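Local structure of peptidase family U32 (Geobacillus thermoleovorans, 4HE5) at residues A[7-12]-A[28-33]; A[21-26]-A[68-73]; A[34-39]-A[48-53]; A[40-45]-A[78-83]. The protein is of unknown detailed function but probably forms the C-terminal domain of a U32-family peptidase. All coordinates share one frame; numbering follows the deposited sequence. Where two conformers were deposited one is given.

Overall arrangement
Contacts 1, 2 and 3 all reach the six-stranded antiparallel sheet, whereas contact 4 joins two loops at the periphery, its centre about 12 Å from the centre of the chain against about 5 Å for contact 2. Contacts 2 and 3 are strand pairings at the two ends of the strand order, built on backbone hydrogen bonds; Phe73 of contact 2 packs on Ile50 and Phe38 of contact 3, so the two share one apolar interior. Contact 1 is sparser, with an asparagine amide and a buried phenylalanine fastening a loop to strand 8-16. Contact 4 relies on a carboxylate, an amide, a ring face and waters, with Leu79 reaching inward to Phe38.

Contact 1: residues A[7-12]-A[28-33]; sequences EFAGLV and NHFRPG. With SO4 (sulfate ion), chain B.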
loop_
_atom_site.group_PDB
_atom_site.type_symbol
_atom_site.label_atom_id
_atom_site.label_comp_id
_atom_site.label_asym_id
_atom_site.label_seq_id
_atom_site.Cartn_x
_atom_site.Cartn_y
_atom_site.Cartn_z
ATOM N N GLU A 7 7.352 1.935 -11.469
ATOM C CA GLU A 7 8.253 2.083 -10.356
ATOM C C GLU A 7 7.772 1.526 -9.038
ATOM O O GLU A 7 6.587 1.356 -8.783
ATOM C CB GLU A 7 8.603 3.581 -10.147
ATOM C CG GLU A 7 7.538 4.182 -9.206
ATOM C CD GLU A 7 7.420 5.668 -9.404
ATOM O OE1 GLU A 7 8.407 6.399 -9.169
ATOM O OE2 GLU A 7 6.343 6.174 -9.778
ATOM N N PHE A 8 8.769 1.244 -8.224
ATOM C CA PHE A 8 8.518 0.676 -6.907
ATOM C C PHE A 8 7.952 1.728 -5.971
ATOM O O PHE A 8 8.699 2.654 -5.593
ATOM C CB PHE A 8 9.873 0.225 -6.405
ATOM C CG PHE A 8 9.943 -0.467 -5.095
ATOM C CD1 PHE A 8 8.879 -1.106 -4.502
ATOM C CD2 PHE A 8 11.189 -0.444 -4.456
ATOM C CE1 PHE A 8 9.022 -1.747 -3.286
ATOM C CE2 PHE A 8 11.328 -1.092 -3.246
ATOM C CZ PHE A 8 10.258 -1.755 -2.682
ATOM N N ALA A 9 6.686 1.634 -5.628
ATOM C CA ALA A 9 6.040 2.721 -4.872
ATOM C C ALA A 9 5.927 2.428 -3.387
ATOM O O ALA A 9 5.840 3.370 -2.584
ATOM C CB ALA A 9 4.695 3.109 -5.500
ATOM N N GLY A 10 5.937 1.168 -2.961
ATOM C CA GLY A 10 5.860 0.825 -1.568
ATOM C C GLY A 10 6.244 -0.589 -1.280
ATOM O O GLY A 10 6.145 -1.484 -2.114
ATOM N N LEU A 11 6.706 -0.789 -0.046
ATOM C CA LEU A 11 7.008 -2.116 0.483
ATOM C C LEU A 11 5.944 -2.469 1.498
ATOM O O LEU A 11 5.710 -1.705 2.466
ATOM C CB LEU A 11 8.398 -2.110 1.176
ATOM C CG LEU A 11 8.791 -3.474 1.760
ATOM C CD1 LEU A 11 9.089 -4.453 0.609
ATOM C CD2 LEU A 11 9.973 -3.355 2.726
ATOM N N VAL A 12 5.238 -3.585 1.309
ATOM C CA VAL A 12 4.247 -3.983 2.298
ATOM C C VAL A 12 4.951 -4.436 3.562
ATOM O O VAL A 12 5.858 -5.265 3.508
ATOM C CB VAL A 12 3.389 -5.138 1.750
ATOM C CG1 VAL A 12 2.426 -5.615 2.825
ATOM C CG2 VAL A 12 2.630 -4.708 0.504
ATOM N N ASN A 28 8.199 5.608 -3.308
ATOM C CA ASN A 28 8.112 6.669 -4.302
ATOM C C ASN A 28 6.731 7.285 -4.139
ATOM O O ASN A 28 5.856 6.682 -3.527
ATOM C CB ASN A 28 8.339 6.196 -5.739
ATOM C CG ASN A 28 9.789 6.057 -6.102
ATOM O OD1 ASN A 28 10.518 7.060 -6.157
ATOM N ND2 ASN A 28 10.243 4.876 -6.448
ATOM N N HIS A 29 6.548 8.480 -4.696
ATOM C CA HIS A 29 5.294 9.176 -4.507
ATOM C C HIS A 29 4.104 8.406 -5.062
ATOM O O HIS A 29 4.144 7.885 -6.175
ATOM C CB HIS A 29 5.419 10.510 -5.260
ATOM C CG HIS A 29 4.279 11.443 -5.027
ATOM N ND1 HIS A 29 3.003 11.233 -5.555
ATOM C CD2 HIS A 29 4.188 12.618 -4.389
ATOM C CE1 HIS A 29 2.174 12.231 -5.227
ATOM N NE2 HIS A 29 2.873 13.079 -4.496
ATOM N N PHE A 30 3.040 8.340 -4.251
ATOM C CA PHE A 30 1.773 7.847 -4.772
ATOM C C PHE A 30 0.636 8.613 -4.069
ATOM O O PHE A 30 0.862 9.309 -3.068
ATOM C CB PHE A 30 1.619 6.347 -4.619
ATOM C CG PHE A 30 1.623 5.757 -3.239
ATOM C CD1 PHE A 30 0.423 5.562 -2.565
ATOM C CD2 PHE A 30 2.809 5.393 -2.632
ATOM C CE1 PHE A 30 0.399 5.016 -1.284
ATOM C CE2 PHE A 30 2.819 4.840 -1.347
ATOM C CZ PHE A 30 1.605 4.651 -0.727
ATOM N N ARG A 31 -0.578 8.481 -4.608
ATOM C CA ARG A 31 -1.675 9.270 -4.151
ATOM C C ARG A 31 -2.985 8.543 -4.424
ATOM O O ARG A 31 -3.021 7.632 -5.256
ATOM C CB ARG A 31 -1.669 10.646 -4.865
ATOM C CG ARG A 31 -1.973 10.643 -6.336
ATOM C CD ARG A 31 -2.169 11.987 -6.981
ATOM N NE ARG A 31 -1.018 12.854 -7.111
ATOM C CZ ARG A 31 -0.143 12.862 -8.114
ATOM N NH1 ARG A 31 -0.258 11.998 -9.116
ATOM N NH2 ARG A 31 0.860 13.737 -8.086
ATOM N N PRO A 32 -4.063 8.924 -3.749
ATOM C CA PRO A 32 -5.395 8.363 -4.057
ATOM C C PRO A 32 -5.672 8.498 -5.561
ATOM O O PRO A 32 -5.371 9.505 -6.167
ATOM C CB PRO A 32 -6.354 9.175 -3.191
ATOM C CG PRO A 32 -5.480 9.553 -2.043
ATOM C CD PRO A 32 -4.159 9.912 -2.680
ATOM N N GLY A 33 -6.248 7.438 -6.132
ATOM C CA GLY A 33 -6.569 7.390 -7.541
ATOM C C GLY A 33 -5.473 6.771 -8.392
ATOM O O GLY A 33 -5.681 6.401 -9.536
HETATM S S SO4 B . 0.839 15.997 -4.365
HETATM O O1 SO4 B . 1.333 16.297 -5.737
HETATM O O2 SO4 B . 2.031 15.611 -3.585
HETATM O O3 SO4 B . 0.198 17.195 -3.815
HETATM O O4 SO4 B . -0.099 14.866 -4.431
#
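Asn28 and Phe30 fasten the loop between strands 21-26 and 35-39 to the start of strand 8-16, at a classic beta bulge of the six-stranded antiparallel sheet: Ala9 and Gly10 together face Met85 of strand 84-86. Asn28 carries the polar part. Its ND2 donates to Phe8 O at 2.8 Å with an N-H...O angle of 157°, reaching the carbonyl from a direction tilted out of its plane. The backbone N of Asn28 makes a weak bond to the next carbonyl, Ala9 O, at 3.3 Å. The carboxylate of Glu7 lies across the Asn28 side chain, OE1 coming to 3.4 Å from Asn28 CG, while OE2 forms a salt bridge with Lys87, whose ammonium also donates a hydrogen bond to His29 O. The apolar part belongs to Phe30. With CG between its backbone N and carbonyl carbon (chi1 62°), the buried ring comes beside Ala9, Phe30 CE2 lying 3.6 Å from Ala9 O and CD2 4.1 Å from Ala9 CB, and continues onto Met85, Val71 and Phe73. His29 points the other way and, with Arg31 and Arg65, helps bind a sulfate probably taken from the crystallisation liquor. The guanidinium of Arg31 has His29 ND1 over one face; its NE reaches sulfate O4 weakly at 3.5 Å, while His29 NE2 donates almost straight to sulfate O2 at 2.8 Å.

Contact 2: residues A[21-26]-A[68-73]; sequences IATVQQ and LQIVKF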
loop_
_atom_site.group_PDB
_atom_site.type_symbol
_atom_site.label_atom_id
_atom_site.label_comp_id
_atom_site.label_asym_id
_atom_site.label_seq_id
_atom_site.Cartn_x
_atom_site.Cartn_y
_atom_site.Cartn_z
ATOM N N ILE A 21 -6.878 -3.748 5.828
ATOM C CA ILE A 21 -5.941 -2.655 5.732
ATOM C C ILE A 21 -4.502 -3.189 5.593
ATOM O O ILE A 21 -4.038 -3.994 6.415
ATOM C CB ILE A 21 -6.035 -1.703 6.938
ATOM C CG1 ILE A 21 -7.360 -0.936 6.939
ATOM C CG2 ILE A 21 -4.816 -0.779 7.043
ATOM C CD1 ILE A 21 -7.451 0.200 5.939
ATOM N N ALA A 22 -3.842 -2.703 4.552
ATOM C CA ALA A 22 -2.413 -2.920 4.365
ATOM C C ALA A 22 -1.640 -1.764 4.972
ATOM O O ALA A 22 -2.024 -0.620 4.811
ATOM C CB ALA A 22 -2.089 -3.008 2.873
ATOM N N THR A 23 -0.522 -2.102 5.609
ATOM C CA THR A 23 0.441 -1.127 6.134
ATOM C C THR A 23 1.655 -1.218 5.220
ATOM O O THR A 23 2.297 -2.283 5.127
ATOM C CB THR A 23 0.814 -1.475 7.560
ATOM O OG1 THR A 23 -0.361 -1.347 8.388
ATOM C CG2 THR A 23 1.839 -0.493 8.106
ATOM N N VAL A 24 1.940 -0.110 4.560
ATOM C CA VAL A 24 2.930 -0.026 3.525
ATOM C C VAL A 24 3.928 1.069 3.870
ATOM O O VAL A 24 3.539 2.100 4.421
ATOM C CB VAL A 24 2.268 0.227 2.174
ATOM C CG1 VAL A 24 3.175 0.423 0.982
ATOM C CG2 VAL A 24 1.310 -0.926 1.879
ATOM N N GLN A 25 5.170 0.896 3.545
ATOM C CA GLN A 25 6.146 1.965 3.679
ATOM C C GLN A 25 6.454 2.579 2.310
ATOM O O GLN A 25 6.796 1.835 1.391
ATOM C CB GLN A 25 7.448 1.437 4.279
ATOM C CG GLN A 25 8.414 2.576 4.514
ATOM C CD GLN A 25 9.602 2.135 5.329
ATOM O OE1 GLN A 25 10.286 1.224 4.823
ATOM N NE2 GLN A 25 9.843 2.779 6.460
ATOM N N GLN A 26 6.258 3.869 2.177
ATOM C CA GLN A 26 6.462 4.594 0.939
ATOM C C GLN A 26 7.883 4.401 0.448
ATOM O O GLN A 26 8.856 4.463 1.183
ATOM C CB GLN A 26 6.134 6.069 1.148
ATOM C CG GLN A 26 6.069 6.946 -0.074
ATOM C CD GLN A 26 7.367 7.565 -0.518
ATOM O OE1 GLN A 26 8.452 7.067 -0.208
ATOM N NE2 GLN A 26 7.223 8.620 -1.311
ATOM N N LEU A 68 9.649 7.006 2.913
ATOM C CA LEU A 68 9.609 6.041 4.000
ATOM C C LEU A 68 8.488 6.268 4.975
ATOM O O LEU A 68 8.450 5.576 6.017
ATOM C CB LEU A 68 10.958 5.982 4.723
ATOM C CG LEU A 68 12.139 5.625 3.851
ATOM C CD1 LEU A 68 13.415 5.478 4.679
ATOM C CD2 LEU A 68 11.898 4.351 3.051
ATOM N N GLN A 69 7.511 7.101 4.697
ATOM C CA GLN A 69 6.367 7.189 5.594
ATOM C C GLN A 69 5.577 5.880 5.614
ATOM O O GLN A 69 5.445 5.189 4.611
ATOM C CB GLN A 69 5.467 8.315 5.121
ATOM C CG GLN A 69 4.390 8.645 6.114
ATOM C CD GLN A 69 3.618 9.850 5.618
ATOM O OE1 GLN A 69 3.542 10.192 4.433
ATOM N NE2 GLN A 69 2.963 10.497 6.562
ATOM N N ILE A 70 5.057 5.576 6.791
ATOM C CA ILE A 70 4.136 4.479 6.949
ATOM C C ILE A 70 2.739 4.928 6.574
ATOM O O ILE A 70 2.235 5.896 7.146
ATOM C CB ILE A 70 4.161 3.970 8.419
ATOM C CG1 ILE A 70 5.558 3.639 8.880
ATOM C CG2 ILE A 70 3.216 2.801 8.586
ATOM C CD1 ILE A 70 6.278 2.647 7.994
ATOM N N VAL A 71 2.150 4.221 5.634
ATOM C CA VAL A 71 0.813 4.579 5.195
ATOM C C VAL A 71 -0.046 3.339 5.137
ATOM O O VAL A 71 0.426 2.216 5.010
ATOM C CB VAL A 71 0.729 5.429 3.930
ATOM C CG1 VAL A 71 1.598 6.669 3.968
ATOM C CG2 VAL A 71 1.142 4.416 2.905
ATOM N N LYS A 72 -1.328 3.549 5.314
ATOM C CA LYS A 72 -2.306 2.487 5.459
ATOM C C LYS A 72 -3.443 2.728 4.491
ATOM O O LYS A 72 -3.898 3.868 4.315
ATOM C CB LYS A 72 -2.788 2.468 6.900
ATOM C CG LYS A 72 -1.752 2.018 7.905
ATOM C CD LYS A 72 -2.170 2.185 9.343
ATOM C CE LYS A 72 -1.020 1.961 10.301
ATOM N NZ LYS A 72 -0.920 0.522 10.532
ATOM N N PHE A 73 -3.946 1.656 3.860
ATOM C CA PHE A 73 -5.099 1.778 2.991
ATOM C C PHE A 73 -5.699 0.373 2.770
ATOM O O PHE A 73 -5.061 -0.647 3.023
ATOM C CB PHE A 73 -4.733 2.455 1.657
ATOM C CG PHE A 73 -3.566 1.876 0.988
ATOM C CD1 PHE A 73 -2.279 2.411 1.177
ATOM C CD2 PHE A 73 -3.680 0.753 0.157
ATOM C CE1 PHE A 73 -1.195 1.833 0.552
ATOM C CE2 PHE A 73 -2.568 0.221 -0.467
ATOM C CZ PHE A 73 -1.315 0.749 -0.256
#
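Val24 and Val71 form the central hydrogen-bonded pair where strand 21-26 meets strand 70-74: Val24 N to Val71 O and Val71 N to Val24 O are both 2.8 Å. Ala22 and Phe73 make a second reciprocal pair, and Gln26 N extends the pattern to Gln69 O at 2.9 Å. Between them, the non-hydrogen-bonded pairs Thr23-Lys72 and Gln25-Ile70 are drawn closer, with CA-H...O contacts such as Lys72 CA to Ala22 O. Polar side-chain bonds gather on the face of Thr23, Gln25, Ile70 and Lys72. Lys72 runs alongside Thr23, then bends at its last torsion (chi4 -84°) to bring NZ within 2.9 Å of Thr23 OG1. Gln25 stretches over Leu68, its NE2 giving a bent bond of 3.2 Å to Leu68 O; Arg27 holds OE1 of the same amide. Apolar contacts differ between the faces. Beside those polar groups, Thr23 CG2 meets Ile70 CG2 at 3.6 Å, whereas on the buried face Val24 CG2 packs 3.8 Å from Phe73 CZ, and the Phe73 ring continues to Ile50 and Ile53. The N-to-C directions of the short strand segments lie 147° apart, a twisted antiparallel pairing at one end of the strand order of the curved sheet, consistent with a small beta-barrel domain.

Contact 3: residues A[34-39]-A[48-53]; sequences DEVEFF and QVIEKI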
loop_
_atom_site.group_PDB
_atom_site.type_symbol
_atom_site.label_atom_id
_atom_site.label_comp_id
_atom_site.label_asym_id
_atom_site.label_seq_id
_atom_site.Cartn_x
_atom_site.Cartn_y
_atom_site.Cartn_z
ATOM N N ASP A 34 -4.285 6.620 -7.834
ATOM C CA ASP A 34 -3.231 5.942 -8.549
ATOM C C ASP A 34 -3.536 4.443 -8.659
ATOM O O ASP A 34 -4.079 3.847 -7.742
ATOM C CB ASP A 34 -1.892 6.136 -7.884
ATOM C CG ASP A 34 -1.220 7.449 -8.108
ATOM O OD1 ASP A 34 -1.632 8.195 -9.032
ATOM O OD2 ASP A 34 -0.248 7.729 -7.367
ATOM N N GLU A 35 -3.157 3.822 -9.776
ATOM C CA GLU A 35 -3.321 2.399 -9.983
ATOM C C GLU A 35 -1.998 1.716 -9.689
ATOM O O GLU A 35 -0.935 2.092 -10.208
ATOM C CB GLU A 35 -3.812 2.110 -11.389
ATOM C CG GLU A 35 -4.178 0.639 -11.550
ATOM C CD GLU A 35 -4.400 0.416 -13.044
ATOM O OE1 GLU A 35 -5.172 1.234 -13.564
ATOM O OE2 GLU A 35 -3.761 -0.510 -13.535
ATOM N N VAL A 36 -2.029 0.689 -8.869
ATOM C CA VAL A 36 -0.842 -0.050 -8.453
ATOM C C VAL A 36 -1.037 -1.545 -8.677
ATOM O O VAL A 36 -2.172 -1.987 -8.912
ATOM C CB VAL A 36 -0.446 0.195 -6.997
ATOM C CG1 VAL A 36 -0.264 1.681 -6.725
ATOM C CG2 VAL A 36 -1.450 -0.359 -6.002
ATOM N N GLU A 37 0.045 -2.281 -8.619
ATOM C CA GLU A 37 0.019 -3.740 -8.700
ATOM C C GLU A 37 0.846 -4.294 -7.539
ATOM O O GLU A 37 1.960 -3.822 -7.320
ATOM C CB GLU A 37 0.528 -4.248 -10.060
ATOM C CG GLU A 37 0.254 -5.697 -10.308
ATOM C CD GLU A 37 0.714 -6.213 -11.642
ATOM O OE1 GLU A 37 0.262 -7.300 -12.044
ATOM O OE2 GLU A 37 1.553 -5.595 -12.323
ATOM N N PHE A 38 0.309 -5.267 -6.836
ATOM C CA PHE A 38 0.975 -5.970 -5.786
ATOM C C PHE A 38 1.488 -7.332 -6.279
ATOM O O PHE A 38 0.786 -8.011 -7.037
ATOM C CB PHE A 38 0.041 -6.253 -4.592
ATOM C CG PHE A 38 -0.372 -5.012 -3.891
ATOM C CD1 PHE A 38 -1.602 -4.420 -4.101
ATOM C CD2 PHE A 38 0.521 -4.417 -2.992
ATOM C CE1 PHE A 38 -1.948 -3.261 -3.432
ATOM C CE2 PHE A 38 0.139 -3.274 -2.315
ATOM C CZ PHE A 38 -1.085 -2.705 -2.527
ATOM N N PHE A 39 2.681 -7.708 -5.810
ATOM C CA PHE A 39 3.229 -9.007 -6.194
ATOM C C PHE A 39 4.180 -9.415 -5.068
ATOM O O PHE A 39 4.699 -8.647 -4.268
ATOM C CB PHE A 39 3.877 -9.003 -7.576
ATOM C CG PHE A 39 4.991 -8.000 -7.657
ATOM C CD1 PHE A 39 6.293 -8.465 -7.545
ATOM C CD2 PHE A 39 4.783 -6.644 -7.859
ATOM C CE1 PHE A 39 7.384 -7.619 -7.622
ATOM C CE2 PHE A 39 5.869 -5.770 -7.917
ATOM C CZ PHE A 39 7.172 -6.255 -7.805
ATOM N N GLN A 48 -4.849 -2.678 -8.080
ATOM C CA GLN A 48 -5.555 -1.957 -7.013
ATOM C C GLN A 48 -5.573 -0.487 -7.411
ATOM O O GLN A 48 -4.491 0.026 -7.718
ATOM C CB GLN A 48 -4.889 -2.138 -5.639
ATOM C CG GLN A 48 -5.432 -1.395 -4.468
ATOM C CD GLN A 48 -6.639 -2.016 -3.875
ATOM O OE1 GLN A 48 -6.627 -3.208 -3.538
ATOM N NE2 GLN A 48 -7.697 -1.184 -3.753
ATOM N N VAL A 49 -6.681 0.207 -7.356
ATOM C CA VAL A 49 -6.656 1.678 -7.307
ATOM C C VAL A 49 -6.622 2.073 -5.826
ATOM O O VAL A 49 -7.411 1.595 -5.012
ATOM C CB VAL A 49 -7.855 2.315 -8.044
ATOM C CG1 VAL A 49 -7.891 3.822 -7.841
ATOM C CG2 VAL A 49 -7.812 1.959 -9.538
ATOM N N ILE A 50 -5.693 2.947 -5.464
ATOM C CA ILE A 50 -5.558 3.471 -4.132
ATOM C C ILE A 50 -6.752 4.369 -3.796
ATOM O O ILE A 50 -7.032 5.272 -4.573
ATOM C CB ILE A 50 -4.223 4.229 -3.946
ATOM C CG1 ILE A 50 -3.017 3.396 -4.289
ATOM C CG2 ILE A 50 -4.118 4.832 -2.553
ATOM C CD1 ILE A 50 -2.828 2.138 -3.474
ATOM N N GLU A 51 -7.431 4.110 -2.716
ATOM C CA GLU A 51 -8.587 4.918 -2.304
ATOM C C GLU A 51 -8.072 5.844 -1.218
ATOM O O GLU A 51 -7.002 6.466 -1.376
ATOM C CB GLU A 51 -9.740 3.988 -1.935
ATOM C CG GLU A 51 -10.174 3.039 -3.051
ATOM C CD GLU A 51 -10.751 1.755 -2.488
ATOM O OE1 GLU A 51 -11.917 1.470 -2.712
ATOM O OE2 GLU A 51 -10.008 1.004 -1.842
ATOM N N LYS A 52 -8.777 5.976 -0.092
ATOM C CA LYS A 52 -8.292 6.776 0.996
ATOM C C LYS A 52 -7.024 6.173 1.548
ATOM O O LYS A 52 -6.880 4.980 1.693
ATOM C CB LYS A 52 -9.410 6.893 2.025
ATOM C CG LYS A 52 -9.060 7.827 3.186
ATOM C CD LYS A 52 -10.286 8.166 4.037
ATOM C CE LYS A 52 -11.011 9.394 3.524
ATOM N NZ LYS A 52 -12.316 9.576 4.252
ATOM N N ILE A 53 -6.121 7.048 1.930
ATOM C CA ILE A 53 -4.876 6.699 2.613
ATOM C C ILE A 53 -4.829 7.323 3.978
ATOM O O ILE A 53 -5.330 8.460 4.173
ATOM C CB ILE A 53 -3.623 6.959 1.784
ATOM C CG1 ILE A 53 -3.547 8.410 1.394
ATOM C CG2 ILE A 53 -3.683 6.050 0.568
ATOM C CD1 ILE A 53 -2.173 8.750 0.884
#
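Val36 and Gln48 pair across a beta hairpin formed by strands 35-39 and 46-49: Val36 N donates to Gln48 O at 2.8 Å, and Gln48 N returns a bond to Val36 O. Beyond the non-hydrogen-bonded Glu35-Val49 pair, Ile50 N reaches Asp34 O at 2.9 Å, carrying the pairing past the end of the second strand. On the buried face, Val36 CG2 meets Ile50 CD1 at 3.8 Å, the two side chains crossing at about a right angle. The ring of Phe38 presents its edge to Gln48, with CE1 at 3.8 Å from CB. Outward from this shell, Met85 and Phe73 back the apolar groups, Phe46 meets the Phe38 ring, and Arg31 N binds Asp34 OD2. Gln48 is buried yet held at both ends of its amide. A turn about the CB-CG bond (chi2 80°) folds the group back along its own strand: Lys76 N donates to OE1, while NE2 gives a nearly straight 3.1 Å bond to Val49 O, coming from above that carbonyl's plane.

Contact 4: residues A[40-45]-A[78-83]; sequences GPEIEN and PLFPYN
Glu42 sets off with CG beside its backbone N (chi1 -66°) and turns again at chi2 (90°), which carries CG past Phe80 CG and brings the carboxylate toward Asn83, its plane only 6° from that of the Phe80 ring. In the same turn Ile43 has CG1 wedged between its own N and carbonyl carbon, sending CD1 inward and CG2 to the ring edge. Glu42 CB itself lies over the ring face in a CH-pi contact, 3.8 Å from the centroid of the Phe80 ring and displaced toward its rim; Ile43 CG2 touches Phe80 CD1 at 3.6 Å near the ring plane. Asn83 is the polar link. Its ND2 donates to Glu42 OE1 at 2.9 Å, on the syn side but some way out of the carboxylate plane. Its OD1 takes the N-H of Phe80 at 2.9 Å from above the carbonyl plane, so the amide is gripped at both ends and its rotation fixed. Two waters bridge the carboxylate to Pro81 O, one from Glu42 OE1 and the other from OE2. Deeper, Ile43 CD1 packs 3.7 Å from Leu79 CD2, and both residues lean on Phe38, while Val12 binds the backbone of Tyr82 and Asn83. The arrangement is two loops docked by their beta turns, type I from Gly40 to Ile43 and type II from Phe80 to Asn83, where the former belongs to the connection of a beta hairpin.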
loop_
_atom_site.group_PDB
_atom_site.type_symbol
_atom_site.label_atom_id
_atom_site.label_comp_id
_atom_site.label_asym_id
_atom_site.label_seq_id
_atom_site.Cartn_x
_atom_site.Cartn_y
_atom_site.Cartn_z
ATOM N N GLY A 40 4.387 -10.737 -5.066
ATOM C CA GLY A 40 5.267 -11.329 -4.095
ATOM C C GLY A 40 5.076 -12.819 -4.062
ATOM O O GLY A 40 4.130 -13.357 -4.663
ATOM N N PRO A 41 5.993 -13.510 -3.404
ATOM C CA PRO A 41 5.948 -14.962 -3.548
ATOM C C PRO A 41 4.698 -15.631 -3.003
ATOM O O PRO A 41 4.346 -16.709 -3.503
ATOM C CB PRO A 41 7.149 -15.433 -2.753
ATOM C CG PRO A 41 7.793 -14.270 -2.118
ATOM C CD PRO A 41 7.116 -13.026 -2.606
ATOM N N GLU A 42 4.056 -15.007 -2.031
ATOM C CA GLU A 42 2.909 -15.591 -1.333
ATOM C C GLU A 42 1.592 -15.391 -2.080
ATOM O O GLU A 42 0.592 -16.053 -1.758
ATOM C CB GLU A 42 2.773 -14.988 0.065
ATOM C CG GLU A 42 3.867 -15.285 1.051
ATOM C CD GLU A 42 5.000 -14.301 1.051
ATOM O OE1 GLU A 42 5.023 -13.396 0.191
ATOM O OE2 GLU A 42 5.894 -14.398 1.918
ATOM N N ILE A 43 1.591 -14.477 -3.050
ATOM C CA ILE A 43 0.307 -14.029 -3.588
ATOM C C ILE A 43 0.234 -14.153 -5.116
ATOM O O ILE A 43 1.236 -14.138 -5.859
ATOM C CB ILE A 43 0.054 -12.560 -3.193
ATOM C CG1 ILE A 43 1.105 -11.588 -3.771
ATOM C CG2 ILE A 43 -0.007 -12.383 -1.703
ATOM C CD1 ILE A 43 0.722 -10.132 -3.672
ATOM N N GLU A 44 -1.013 -14.219 -5.576
ATOM C CA GLU A 44 -1.320 -13.974 -6.977
ATOM C C GLU A 44 -1.290 -12.453 -7.126
ATOM O O GLU A 44 -1.911 -11.701 -6.342
ATOM C CB GLU A 44 -2.674 -14.440 -7.493
ATOM C CG GLU A 44 -3.332 -15.603 -6.767
ATOM C CD GLU A 44 -2.630 -16.906 -7.117
ATOM O OE1 GLU A 44 -3.372 -17.845 -7.470
ATOM O OE2 GLU A 44 -1.380 -16.886 -7.033
ATOM N N ASN A 45 -0.558 -11.963 -8.087
ATOM C CA ASN A 45 -0.558 -10.493 -8.174
ATOM C C ASN A 45 -1.924 -9.958 -8.585
ATOM O O ASN A 45 -2.799 -10.534 -9.255
ATOM C CB ASN A 45 0.578 -10.206 -9.155
ATOM C CG ASN A 45 0.327 -10.952 -10.463
ATOM O OD1 ASN A 45 0.298 -12.179 -10.480
ATOM N ND2 ASN A 45 0.139 -10.176 -11.521
ATOM N N PRO A 78 -5.669 -10.328 0.603
ATOM C CA PRO A 78 -4.588 -10.364 1.570
ATOM C C PRO A 78 -3.205 -10.179 0.966
ATOM O O PRO A 78 -2.912 -10.579 -0.147
ATOM C CB PRO A 78 -4.732 -11.716 2.256
ATOM C CG PRO A 78 -6.177 -12.058 2.085
ATOM C CD PRO A 78 -6.502 -11.529 0.685
ATOM N N LEU A 79 -2.344 -9.585 1.793
ATOM C CA LEU A 79 -0.945 -9.351 1.495
ATOM C C LEU A 79 -0.087 -9.888 2.634
ATOM O O LEU A 79 -0.590 -10.160 3.696
ATOM C CB LEU A 79 -0.670 -7.866 1.306
ATOM C CG LEU A 79 -1.360 -7.234 0.081
ATOM C CD1 LEU A 79 -1.226 -5.732 0.077
ATOM C CD2 LEU A 79 -0.828 -7.800 -1.236
ATOM N N PHE A 80 1.217 -10.025 2.358
ATOM C CA PHE A 80 2.156 -10.624 3.279
ATOM C C PHE A 80 3.361 -9.691 3.392
ATOM O O PHE A 80 3.661 -8.906 2.466
ATOM C CB PHE A 80 2.646 -12.001 2.797
ATOM C CG PHE A 80 1.495 -12.989 2.836
ATOM C CD1 PHE A 80 0.536 -12.992 1.848
ATOM C CD2 PHE A 80 1.352 -13.906 3.880
ATOM C CE1 PHE A 80 -0.515 -13.903 1.910
ATOM C CE2 PHE A 80 0.329 -14.847 3.920
ATOM C CZ PHE A 80 -0.623 -14.839 2.911
ATOM N N PRO A 81 4.109 -9.751 4.493
ATOM C CA PRO A 81 5.274 -8.900 4.644
ATOM C C PRO A 81 6.221 -9.024 3.480
ATOM O O PRO A 81 6.599 -10.098 3.016
ATOM C CB PRO A 81 5.940 -9.445 5.920
ATOM C CG PRO A 81 4.777 -9.985 6.710
ATOM C CD PRO A 81 3.914 -10.620 5.658
ATOM N N TYR A 82 6.655 -7.854 2.985
ATOM C CA TYR A 82 7.694 -7.627 1.998
ATOM C C TYR A 82 7.185 -7.951 0.598
ATOM O O TYR A 82 7.948 -7.903 -0.340
ATOM C CB TYR A 82 8.985 -8.352 2.287
ATOM C CG TYR A 82 9.384 -8.393 3.752
ATOM C CD1 TYR A 82 9.812 -9.551 4.318
ATOM C CD2 TYR A 82 9.228 -7.231 4.547
ATOM C CE1 TYR A 82 10.149 -9.582 5.674
ATOM C CE2 TYR A 82 9.567 -7.288 5.881
ATOM C CZ TYR A 82 10.020 -8.459 6.461
ATOM O OH TYR A 82 10.373 -8.459 7.787
ATOM N N ASN A 83 5.874 -8.131 0.440
ATOM C CA ASN A 83 5.271 -7.985 -0.890
ATOM C C ASN A 83 5.548 -6.582 -1.394
ATOM O O ASN A 83 5.771 -5.633 -0.601
ATOM C CB ASN A 83 3.795 -8.314 -0.848
ATOM C CG ASN A 83 3.380 -9.737 -0.559
ATOM O OD1 ASN A 83 2.189 -9.956 -0.344
ATOM N ND2 ASN A 83 4.312 -10.678 -0.576
HETATM O O HOH W 1 7.640 -12.730 3.331
HETATM O O HOH W 2 6.896 -11.471 0.590
#